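Local coordinates for protein FAD-dependent pyridine nucleotide-disulphide oxidoreductase (Desulfovibrio vulgaris, PDB 3IWA) that probably binds FAD and uses a reduced pyridine nucleotide to carry out redox chemistry on a disulphide or related substrate, as in its oxidoreductase family, at residues Cys20-Lys23 with Glu28-Val31; His97-Glu102 with Asp115-Ala120; Gln194-Phe199 with Gln206-Asp211. All coordinates share one frame; numbering follows the deposited sequence. Where two conformers were deposited one is given.

Interaction 1 (Cys20-Lys23 with Glu28-Val31)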
# COMPACT_ATOMS: atom_id res chain seq x y z
N CYS A 20 -1.54 -4.65 -28.95
CA CYS A 20 -2.93 -4.34 -28.66
C CYS A 20 -3.13 -2.88 -28.23
O CYS A 20 -4.08 -2.22 -28.66
CB CYS A 20 -3.46 -5.25 -27.57
SG CYS A 20 -5.08 -4.76 -27.03
N ARG A 21 -2.24 -2.37 -27.41
CA ARG A 21 -2.31 -0.95 -27.03
C ARG A 21 -2.04 -0.06 -28.25
O ARG A 21 -2.69 0.98 -28.45
CB ARG A 21 -1.28 -0.66 -25.93
CG ARG A 21 -1.03 0.78 -25.64
CD ARG A 21 -2.24 1.49 -25.04
NE ARG A 21 -1.90 2.87 -24.66
CZ ARG A 21 -2.78 3.77 -24.26
NH1 ARG A 21 -4.05 3.45 -24.14
NH2 ARG A 21 -2.39 4.99 -23.94
N PHE A 22 -1.05 -0.46 -29.05
CA PHE A 22 -0.73 0.27 -30.28
C PHE A 22 -1.96 0.44 -31.17
O PHE A 22 -2.30 1.56 -31.59
CB PHE A 22 0.33 -0.47 -31.07
CG PHE A 22 0.62 0.16 -32.39
CD1 PHE A 22 0.91 1.49 -32.47
CD2 PHE A 22 0.63 -0.60 -33.55
CE1 PHE A 22 1.21 2.09 -33.71
CE2 PHE A 22 0.94 -0.02 -34.76
CZ PHE A 22 1.23 1.34 -34.83
N LYS A 23 -2.60 -0.70 -31.43
CA LYS A 23 -3.77 -0.80 -32.29
C LYS A 23 -4.96 -0.01 -31.75
O LYS A 23 -5.62 0.67 -32.52
CB LYS A 23 -4.14 -2.27 -32.52
CG LYS A 23 -3.18 -3.05 -33.46
CD LYS A 23 -3.21 -2.58 -34.95
CE LYS A 23 -4.54 -2.90 -35.69
NZ LYS A 23 -4.74 -2.05 -36.93
N GLU A 28 -5.38 2.18 -37.92
CA GLU A 28 -5.09 2.22 -39.34
C GLU A 28 -3.72 1.60 -39.66
O GLU A 28 -3.42 1.34 -40.82
CB GLU A 28 -5.19 3.67 -39.88
CG GLU A 28 -4.14 4.69 -39.35
CD GLU A 28 -4.56 5.43 -38.07
OE1 GLU A 28 -5.36 4.87 -37.30
OE2 GLU A 28 -4.09 6.57 -37.83
N ALA A 29 -2.92 1.36 -38.62
CA ALA A 29 -1.58 0.78 -38.77
C ALA A 29 -1.62 -0.75 -38.87
O ALA A 29 -2.62 -1.39 -38.57
CB ALA A 29 -0.67 1.21 -37.64
N HIS A 30 -0.50 -1.31 -39.28
CA HIS A 30 -0.37 -2.76 -39.42
C HIS A 30 0.69 -3.26 -38.45
O HIS A 30 1.69 -2.59 -38.21
CB HIS A 30 -0.00 -3.13 -40.86
CG HIS A 30 0.14 -4.61 -41.09
ND1 HIS A 30 -0.93 -5.42 -41.40
CD2 HIS A 30 1.23 -5.42 -41.08
CE1 HIS A 30 -0.50 -6.67 -41.56
NE2 HIS A 30 0.80 -6.69 -41.37
N VAL A 31 0.45 -4.44 -37.90
CA VAL A 31 1.38 -5.07 -37.00
C VAL A 31 1.58 -6.51 -37.43
O VAL A 31 0.62 -7.22 -37.76
CB VAL A 31 0.89 -5.09 -35.55
CG1 VAL A 31 1.83 -5.94 -34.67
CG2 VAL A 31 0.76 -3.69 -35.03
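With its ring carbon CG anti to the backbone N (chi1 175°), Phe22 reaches from the helix toward Ala29 and Val31, while Lys23, its chain folded at both chi2 and chi3, curls its amine round to the backbone of Ala29. The Phe22 ring carries the apolar part. Val31 CG2 lies at the ring edge, in its plane, 3.4 Å from Phe22 CD2, and the two side chains run past each other in opposite directions. Ala29 CB approaches the far end of the ring obliquely, 3.4 Å from Phe22 CZ. Lys23 NZ donates to the carbonyl O of Ala29 over 2.8 Å, tilted 19° from the carbonyl plane, and also bonds the carbonyl O of Pro27; two backbone oxygens thus grip the amine and fix the bent chain. Phe22, Ala29 and Val31 are buried, whereas Lys23 lies at the partly exposed flank. The contact packs the end of helix 14-25 on the start of strand 30-34, completing the beta-alpha-beta unit begun by strand 5-9, as in a Rossmann-type nucleotide-binding domain. Along its edge the strand is joined to strand 82-84 by backbone pairing of Val31 with Glu82.

Interaction 2 (His97-Glu102 with Asp115-Ala120)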
# COMPACT_ATOMS: atom_id res chain seq x y z
N HIS A 97 15.75 -0.77 -42.12
CA HIS A 97 14.48 -1.07 -41.44
C HIS A 97 13.84 -2.36 -41.97
O HIS A 97 12.68 -2.40 -42.41
CB HIS A 97 13.53 0.12 -41.54
CG HIS A 97 13.97 1.32 -40.76
ND1 HIS A 97 15.12 2.02 -41.05
CD2 HIS A 97 13.42 1.94 -39.69
CE1 HIS A 97 15.26 3.02 -40.19
NE2 HIS A 97 14.24 2.99 -39.35
N THR A 98 14.60 -3.43 -41.91
CA THR A 98 14.15 -4.74 -42.37
C THR A 98 14.52 -5.81 -41.35
O THR A 98 15.53 -5.71 -40.67
CB THR A 98 14.79 -5.12 -43.75
OG1 THR A 98 16.19 -5.35 -43.59
CG2 THR A 98 14.59 -4.02 -44.81
N VAL A 99 13.68 -6.84 -41.26
CA VAL A 99 13.95 -8.03 -40.46
C VAL A 99 13.81 -9.22 -41.39
O VAL A 99 12.74 -9.41 -41.97
CB VAL A 99 12.92 -8.26 -39.33
CG1 VAL A 99 13.38 -9.39 -38.48
CG2 VAL A 99 12.70 -7.02 -38.49
N GLU A 100 14.86 -10.04 -41.51
CA GLU A 100 14.77 -11.30 -42.27
C GLU A 100 14.24 -12.39 -41.34
O GLU A 100 14.75 -12.59 -40.24
CB GLU A 100 16.13 -11.72 -42.85
CG GLU A 100 16.78 -10.73 -43.85
CD GLU A 100 18.15 -11.22 -44.35
OE1 GLU A 100 18.33 -11.36 -45.57
OE2 GLU A 100 19.07 -11.49 -43.53
N ILE A 101 13.21 -13.08 -41.78
CA ILE A 101 12.60 -14.11 -40.95
C ILE A 101 12.64 -15.45 -41.68
O ILE A 101 12.74 -15.49 -42.92
CB ILE A 101 11.16 -13.72 -40.55
CG1 ILE A 101 10.21 -13.72 -41.75
CG2 ILE A 101 11.17 -12.32 -39.89
CD1 ILE A 101 8.77 -13.34 -41.40
N GLU A 102 12.58 -16.54 -40.91
CA GLU A 102 12.49 -17.87 -41.49
C GLU A 102 11.51 -18.74 -40.71
O GLU A 102 11.61 -18.89 -39.51
CB GLU A 102 13.89 -18.52 -41.61
CG GLU A 102 14.35 -19.40 -40.47
CD GLU A 102 15.76 -19.94 -40.70
OE1 GLU A 102 16.71 -19.12 -40.68
OE2 GLU A 102 15.91 -21.19 -40.88
N ASP A 115 8.47 0.23 -39.85
CA ASP A 115 8.64 1.61 -39.39
C ASP A 115 9.13 1.62 -37.94
O ASP A 115 9.91 2.48 -37.57
CB ASP A 115 7.31 2.35 -39.47
CG ASP A 115 6.79 2.43 -40.90
OD1 ASP A 115 7.24 3.38 -41.57
OD2 ASP A 115 5.95 1.58 -41.34
N LYS A 116 8.63 0.69 -37.12
CA LYS A 116 9.05 0.56 -35.75
C LYS A 116 9.13 -0.91 -35.43
O LYS A 116 8.33 -1.68 -35.91
CB LYS A 116 8.06 1.23 -34.79
CG LYS A 116 7.82 2.72 -34.99
CD LYS A 116 9.02 3.57 -34.68
CE LYS A 116 8.79 5.00 -35.17
NZ LYS A 116 9.98 5.89 -34.90
N LEU A 117 10.10 -1.28 -34.61
CA LEU A 117 10.27 -2.67 -34.16
C LEU A 117 10.17 -2.77 -32.63
O LEU A 117 10.65 -1.91 -31.89
CB LEU A 117 11.65 -3.17 -34.60
CG LEU A 117 12.06 -4.63 -34.39
CD1 LEU A 117 11.12 -5.65 -35.09
CD2 LEU A 117 13.50 -4.81 -34.88
N VAL A 118 9.55 -3.84 -32.15
CA VAL A 118 9.57 -4.13 -30.73
C VAL A 118 10.26 -5.47 -30.47
O VAL A 118 9.82 -6.48 -30.99
CB VAL A 118 8.14 -4.19 -30.12
CG1 VAL A 118 8.19 -4.72 -28.62
CG2 VAL A 118 7.44 -2.86 -30.24
N LEU A 119 11.30 -5.45 -29.64
CA LEU A 119 11.99 -6.63 -29.20
C LEU A 119 11.48 -7.13 -27.84
O LEU A 119 11.70 -6.53 -26.82
CB LEU A 119 13.49 -6.36 -29.17
CG LEU A 119 14.10 -5.85 -30.50
CD1 LEU A 119 15.58 -5.62 -30.38
CD2 LEU A 119 13.83 -6.85 -31.62
N ALA A 120 10.75 -8.24 -27.86
CA ALA A 120 10.28 -8.88 -26.66
C ALA A 120 10.91 -10.25 -26.61
O ALA A 120 10.23 -11.25 -26.72
CB ALA A 120 8.77 -8.99 -26.71
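His97 and Asp115 make the nearest backbone approach, CA to CA 6.7 Å, and from there the two segments diverge, so the contact is confined to their first residues. His97 stands at a G1 beta bulge, where it and Thr98 both face Asp93, and its backbone has the positive phi (53°) of that motif. The His97 ring turns an edge to the other segment: CD2 lies 4.1 Å from the carbonyl O of Asp115, close to the ring plane, a loose touch. Its nitrogens are held elsewhere, NE2 by Asp288 and ND1 by the carbonyl O of Ala95, and this pair of bonds fixes the rotation of the ring. Further in, one branch of each of two buried side chains meets the other: Val99 CG2 and Leu117 CD1 are 4.0 Å apart, and the side chains cross obliquely. In Leu117, chi1 (-174°) sends CG toward the other segment, and chi2 (58°) then turns CD1 to the valine. Across the segments the contact is apolar but for the histidine edge; beside it, Asp115 accepts from the backbone N of His5, and Lys116 makes a salt bridge with Asp288, the residue that also holds His97. Strand 98-103 is the middle strand of a three-stranded antiparallel sheet, between 87-93 and 109-113, while strand 116-119 belongs to the parallel sheet, between 5-9 and 289-291. Ile92 of the small sheet and Val7 and Ile9 of the parallel one also pack on Leu117, which thereby joins the two sheets.

Interaction 3 (Gln194-Phe199 with Gln206-Asp211)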
# COMPACT_ATOMS: atom_id res chain seq x y z
N GLN A 194 20.87 -20.00 1.49
CA GLN A 194 19.49 -19.79 1.82
C GLN A 194 18.65 -19.90 0.56
O GLN A 194 19.14 -19.65 -0.52
CB GLN A 194 19.30 -18.40 2.46
CG GLN A 194 19.77 -17.22 1.58
CD GLN A 194 19.24 -15.87 2.05
OE1 GLN A 194 19.93 -15.16 2.78
NE2 GLN A 194 18.01 -15.54 1.67
N ILE A 195 17.38 -20.27 0.70
CA ILE A 195 16.41 -20.10 -0.36
C ILE A 195 16.02 -18.63 -0.43
O ILE A 195 16.28 -17.85 0.51
CB ILE A 195 15.17 -21.00 -0.17
CG1 ILE A 195 14.39 -20.61 1.10
CG2 ILE A 195 15.58 -22.52 -0.21
CD1 ILE A 195 12.98 -21.16 1.13
N MET A 196 15.41 -18.25 -1.56
CA MET A 196 15.09 -16.86 -1.91
C MET A 196 16.25 -15.85 -1.74
O MET A 196 16.01 -14.72 -1.30
CB MET A 196 13.85 -16.39 -1.15
CG MET A 196 12.57 -17.12 -1.55
SD MET A 196 12.00 -16.70 -3.18
CE MET A 196 10.93 -15.38 -2.67
N PRO A 197 17.48 -16.21 -2.15
CA PRO A 197 18.55 -15.26 -1.96
C PRO A 197 18.33 -13.98 -2.75
O PRO A 197 17.93 -14.03 -3.89
CB PRO A 197 19.79 -16.01 -2.45
CG PRO A 197 19.28 -17.13 -3.29
CD PRO A 197 17.96 -17.47 -2.73
N GLY A 198 18.55 -12.83 -2.11
CA GLY A 198 18.32 -11.55 -2.75
C GLY A 198 16.88 -11.06 -2.68
O GLY A 198 16.62 -9.92 -3.07
N PHE A 199 15.94 -11.90 -2.25
CA PHE A 199 14.53 -11.51 -2.09
C PHE A 199 14.08 -11.40 -0.62
O PHE A 199 13.36 -10.47 -0.28
CB PHE A 199 13.61 -12.48 -2.81
CG PHE A 199 13.58 -12.30 -4.33
CD1 PHE A 199 12.38 -12.03 -4.97
CD2 PHE A 199 14.74 -12.42 -5.10
CE1 PHE A 199 12.33 -11.86 -6.34
CE2 PHE A 199 14.70 -12.25 -6.48
CZ PHE A 199 13.49 -11.97 -7.10
N GLN A 206 14.06 -18.63 6.56
CA GLN A 206 13.79 -19.85 7.34
C GLN A 206 12.31 -20.05 7.55
O GLN A 206 11.83 -21.19 7.62
CB GLN A 206 14.40 -19.80 8.75
CG GLN A 206 15.87 -19.47 8.87
CD GLN A 206 16.78 -20.41 8.13
OE1 GLN A 206 16.46 -21.60 7.90
NE2 GLN A 206 17.94 -19.89 7.73
N MET A 207 11.58 -18.96 7.72
CA MET A 207 10.14 -19.06 7.80
C MET A 207 9.60 -19.70 6.51
O MET A 207 8.77 -20.58 6.54
CB MET A 207 9.48 -17.68 8.05
CG MET A 207 9.68 -17.03 9.47
SD MET A 207 9.24 -18.13 10.85
CE MET A 207 10.67 -19.16 11.02
N LEU A 208 10.09 -19.25 5.37
CA LEU A 208 9.60 -19.79 4.10
C LEU A 208 10.08 -21.24 3.98
O LEU A 208 9.32 -22.09 3.54
CB LEU A 208 10.02 -18.94 2.90
CG LEU A 208 9.40 -17.57 2.67
CD1 LEU A 208 9.89 -16.50 3.71
CD2 LEU A 208 9.70 -17.08 1.24
N ARG A 209 11.32 -21.50 4.37
CA ARG A 209 11.86 -22.86 4.33
C ARG A 209 10.97 -23.83 5.10
O ARG A 209 10.66 -24.91 4.59
CB ARG A 209 13.30 -22.92 4.87
CG ARG A 209 13.98 -24.26 4.63
CD ARG A 209 15.44 -24.28 5.10
NE ARG A 209 16.07 -25.61 4.94
CZ ARG A 209 17.35 -25.83 4.66
NH1 ARG A 209 18.23 -24.85 4.51
NH2 ARG A 209 17.77 -27.07 4.48
N HIS A 210 10.50 -23.41 6.28
CA HIS A 210 9.70 -24.29 7.14
C HIS A 210 8.37 -24.58 6.51
O HIS A 210 7.91 -25.72 6.57
CB HIS A 210 9.44 -23.69 8.53
CG HIS A 210 8.52 -24.52 9.38
ND1 HIS A 210 7.26 -24.10 9.76
CD2 HIS A 210 8.67 -25.76 9.92
CE1 HIS A 210 6.69 -25.02 10.52
NE2 HIS A 210 7.52 -26.05 10.61
N ASP A 211 7.76 -23.56 5.92
CA ASP A 211 6.52 -23.77 5.21
C ASP A 211 6.72 -24.89 4.21
O ASP A 211 5.87 -25.76 4.11
CB ASP A 211 6.02 -22.49 4.53
CG ASP A 211 4.62 -22.65 3.91
OD1 ASP A 211 4.52 -23.27 2.84
OD2 ASP A 211 3.60 -22.17 4.48
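Ile195 points the end of its side chain at the backbone of helix 202-214, and Met196 beside it crosses Leu208 at about a right angle; together they pack the loop after strand 185-189 on the helix that follows, within a second Rossmann-like unit with a five-stranded parallel sheet. Ile195 meets the helix end-on. Its CD1 lies 3.7 Å from Arg209 N and 4.1 Å from both Leu208 CB and Arg209 CB, so the methyl rests where the two residues join. Chi1 of 64° sets CG1 between the backbone N and carbonyl carbon of Ile195, and the chain then extends through chi2 to reach the helix. Met196 instead touches by the middle of its chain: CG sits 4.0 Å from Leu208 CD2, while the bend at chi2 turns the sulfur aside and a further bend at chi3 places the end methyl. Trp340 and Val342 of strand 340-343 also pack on Met196, and Leu344 on Leu208. The flank of Arg209 contributes through CB, with the chain stretched from CG to NE; the guanidinium is committed elsewhere, NE in a salt bridge with Glu213 and NH1 in a hydrogen bond with Thr221. Met196 also bonds by backbone with Gly167, in a glycine-rich turn consistent with a dinucleotide-binding GxGxxG motif. The loop is braced from within. Phe199 N bonds back to Met196 O, and Gln194 NE2, which also reaches Thr200 O, donates to Ile195 O over 3.1 Å, with that oxygen 14° out of the Gln194 amide plane.

Overall arrangement
Interactions 1 and 2 share a neighbourhood, with centres about 15 Å apart and nearest atoms about 7 Å apart; both reach the parallel sheet that contains strands 30-34 and 116-119. Interaction 3 lies across the chain's centre, about 43 and 41 Å from them, centre to centre, beside the other parallel sheet. It is the buried contact of the three and without a polar bond between its segments. The other two are partly buried. Interaction 1 combines an aromatic ring with a lysine-to-carbonyl bond, whereas interaction 2 has one aliphatic pair and a loose histidine edge. Interaction 1 packs a helix end on the strand that follows it, and interaction 3 a loop on the helix that follows it; interaction 2 joins two sheets.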